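Local coordinates for 2-oxoglutarate-dependent dioxygenase DAO (Oryza sativa subsp. indica, PDB 6KUN), which probably oxidises the auxin indole-3-acetic acid irreversibly to inactive 2-oxoindole-3-acetic acid, using iron(II) and 2-oxoglutarate, at residues T256-G261 with H268-R273. Sequence-based numbering, arbitrary orientation.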
loop_
_atom_site.group_PDB
_atom_site.type_symbol
_atom_site.label_atom_id
_atom_site.label_comp_id
_atom_site.label_asym_id
_atom_site.label_seq_id
_atom_site.Cartn_x
_atom_site.Cartn_y
_atom_site.Cartn_z
ATOM N N THR B 256 -33.353 11.387 16.366
ATOM C CA THR B 256 -33.444 11.315 17.816
ATOM C C THR B 256 -32.459 10.314 18.407
ATOM O O THR B 256 -32.447 9.150 18.010
ATOM C CB THR B 256 -34.860 10.924 18.267
ATOM O OG1 THR B 256 -35.744 11.992 17.984
ATOM C CG2 THR B 256 -34.896 10.627 19.753
ATOM N N VAL B 257 -31.713 10.760 19.420
ATOM C CA VAL B 257 -30.770 9.912 20.141
ATOM C C VAL B 257 -31.414 9.494 21.452
ATOM O O VAL B 257 -31.583 10.315 22.367
ATOM C CB VAL B 257 -29.437 10.636 20.376
ATOM C CG1 VAL B 257 -28.469 9.701 21.088
ATOM C CG2 VAL B 257 -28.855 11.143 19.054
ATOM N N SER B 258 -31.749 8.201 21.574
ATOM C CA SER B 258 -32.292 7.670 22.818
ATOM C C SER B 258 -31.875 6.220 23.016
ATOM O O SER B 258 -32.072 5.382 22.141
ATOM C CB SER B 258 -33.831 7.760 22.827
ATOM O OG SER B 258 -34.311 7.341 24.105
ATOM N N ALA B 259 -31.275 5.938 24.161
ATOM C CA ALA B 259 -30.803 4.601 24.440
ATOM C C ALA B 259 -31.955 3.610 24.387
ATOM O O ALA B 259 -33.085 3.960 24.749
ATOM C CB ALA B 259 -30.125 4.549 25.809
ATOM N N PRO B 260 -31.728 2.395 23.903
ATOM C CA PRO B 260 -32.762 1.353 24.002
ATOM C C PRO B 260 -32.988 0.899 25.441
ATOM O O PRO B 260 -32.068 0.871 26.265
ATOM C CB PRO B 260 -32.193 0.219 23.131
ATOM C CG PRO B 260 -31.145 0.909 22.214
ATOM C CD PRO B 260 -30.584 2.005 23.039
ATOM N N GLY B 261 -34.222 0.502 25.730
ATOM C CA GLY B 261 -34.557 -0.032 27.044
ATOM C C GLY B 261 -33.585 -1.022 27.674
ATOM O O GLY B 261 -33.281 -0.912 28.873
ATOM N N HIS B 268 -27.141 0.191 35.940
ATOM C CA HIS B 268 -26.800 1.218 34.955
ATOM C C HIS B 268 -28.091 1.957 34.609
ATOM O O HIS B 268 -28.784 1.600 33.650
ATOM C CB HIS B 268 -26.153 0.611 33.713
ATOM C CG HIS B 268 -24.926 -0.202 33.998
ATOM N ND1 HIS B 268 -24.985 -1.516 34.409
ATOM C CD2 HIS B 268 -23.611 0.113 33.932
ATOM C CE1 HIS B 268 -23.759 -1.975 34.584
ATOM N NE2 HIS B 268 -22.907 -1.007 34.301
ATOM N N PRO B 269 -28.466 2.968 35.391
ATOM C CA PRO B 269 -29.695 3.724 35.094
ATOM C C PRO B 269 -29.477 4.715 33.950
ATOM O O PRO B 269 -28.354 5.095 33.628
ATOM C CB PRO B 269 -29.989 4.465 36.399
ATOM C CG PRO B 269 -28.636 4.643 37.029
ATOM C CD PRO B 269 -27.775 3.465 36.600
ATOM N N ARG B 270 -30.585 5.131 33.365
ATOM C CA ARG B 270 -30.581 5.982 32.177
ATOM C C ARG B 270 -29.753 7.250 32.357
ATOM O O ARG B 270 -30.047 8.101 33.198
ATOM C CB ARG B 270 -32.023 6.328 31.866
ATOM C CG ARG B 270 -32.181 7.251 30.652
ATOM C CD ARG B 270 -33.319 6.780 29.772
ATOM N NE ARG B 270 -33.528 7.667 28.631
ATOM C CZ ARG B 270 -32.602 7.961 27.719
ATOM N NH1 ARG B 270 -31.383 7.453 27.806
ATOM N NH2 ARG B 270 -32.897 8.778 26.721
ATOM N N ARG B 271 -28.715 7.381 31.531
ATOM C CA ARG B 271 -27.675 8.387 31.724
ATOM C C ARG B 271 -28.008 9.733 31.093
ATOM O O ARG B 271 -27.688 10.774 31.667
ATOM C CB ARG B 271 -26.334 7.895 31.148
ATOM C CG ARG B 271 -25.726 6.704 31.890
ATOM C CD ARG B 271 -24.795 7.136 33.013
ATOM N NE ARG B 271 -23.385 6.977 32.660
ATOM C CZ ARG B 271 -22.781 5.801 32.491
ATOM N NH1 ARG B 271 -23.471 4.670 32.617
ATOM N NH2 ARG B 271 -21.494 5.755 32.178
ATOM N N TYR B 272 -28.655 9.744 29.933
ATOM C CA TYR B 272 -28.821 10.961 29.163
ATOM C C TYR B 272 -30.276 11.136 28.802
ATOM O O TYR B 272 -30.980 10.150 28.537
ATOM C CB TYR B 272 -27.965 10.927 27.901
ATOM C CG TYR B 272 -26.486 10.703 28.164
ATOM C CD1 TYR B 272 -25.669 11.742 28.567
ATOM C CD2 TYR B 272 -25.914 9.465 27.981
ATOM C CE1 TYR B 272 -24.319 11.547 28.775
ATOM C CE2 TYR B 272 -24.576 9.245 28.217
ATOM C CZ TYR B 272 -23.784 10.311 28.591
ATOM O OH TYR B 272 -22.432 10.106 28.832
ATOM N N ARG B 273 -30.723 12.389 28.802
ATOM C CA ARG B 273 -32.044 12.663 28.253
ATOM C C ARG B 273 -32.011 12.411 26.750
ATOM O O ARG B 273 -30.947 12.462 26.113
ATOM C CB ARG B 273 -32.472 14.108 28.560
ATOM C CG ARG B 273 -31.957 15.150 27.618
ATOM C CD ARG B 273 -32.114 16.559 28.209
ATOM N NE ARG B 273 -31.340 16.723 29.435
ATOM C CZ ARG B 273 -30.783 17.864 29.831
ATOM N NH1 ARG B 273 -30.902 18.956 29.091
ATOM N NH2 ARG B 273 -30.091 17.902 30.954
HETATM O O HOH W 1 -30.041 10.287 24.743
#
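Arg270 brings the end of its guanidinium up against Ser258 and Ala259, reaching across the loop that joins the two short antiparallel strands 256-257 and 275-276. This hairpin-like connection follows strand 242-249 of the jelly-roll core of the dioxygenase and lies at the protein surface, away from the iron and 2-oxoglutarate site. With CG anti to the backbone N (chi1 179°) and a bend at chi2, the arginine chain swings round so that its end comes close to the other segment. Its two terminal nitrogens then divide the work: NH1 of Arg270 comes 3.7 Å from CB of Ala259, while NH2 of Arg270 sits 3.3 Å from OG of Ser258. The model sets this group too tightly against the Tyr272 carbonyl, so its exact position is doubtful. Both neighbours approach the planar group obliquely, and the angle at the serine is too poor for a hydrogen bond. That hydroxyl is bonded instead to the carboxylate of Glu274. The methyl of Ala259 does double duty, pointing toward the 268-273 segment and also touching Asn224, which receives a hydrogen bond from the backbone N of Arg271. Trimming Arg270 to an alanine would probably leave the Ala259 methyl without its arginine neighbour and open a gap between the segments. Only 125 Å² is buried in all, and no direct hydrogen bond links the segments. Nearer the strands, Val257 packs its side chain on Val218 and Ala221 of helix 217-222, and its backbone pairs with Phe275. Beyond that pairing the chains spread apart, leaving the carbonyl oxygens of Val257 and Arg273 4.4 Å from each other. One water bridges them, donating a hydrogen bond to each: 2.8 Å to Val257 O and 2.7 Å to Arg273 O.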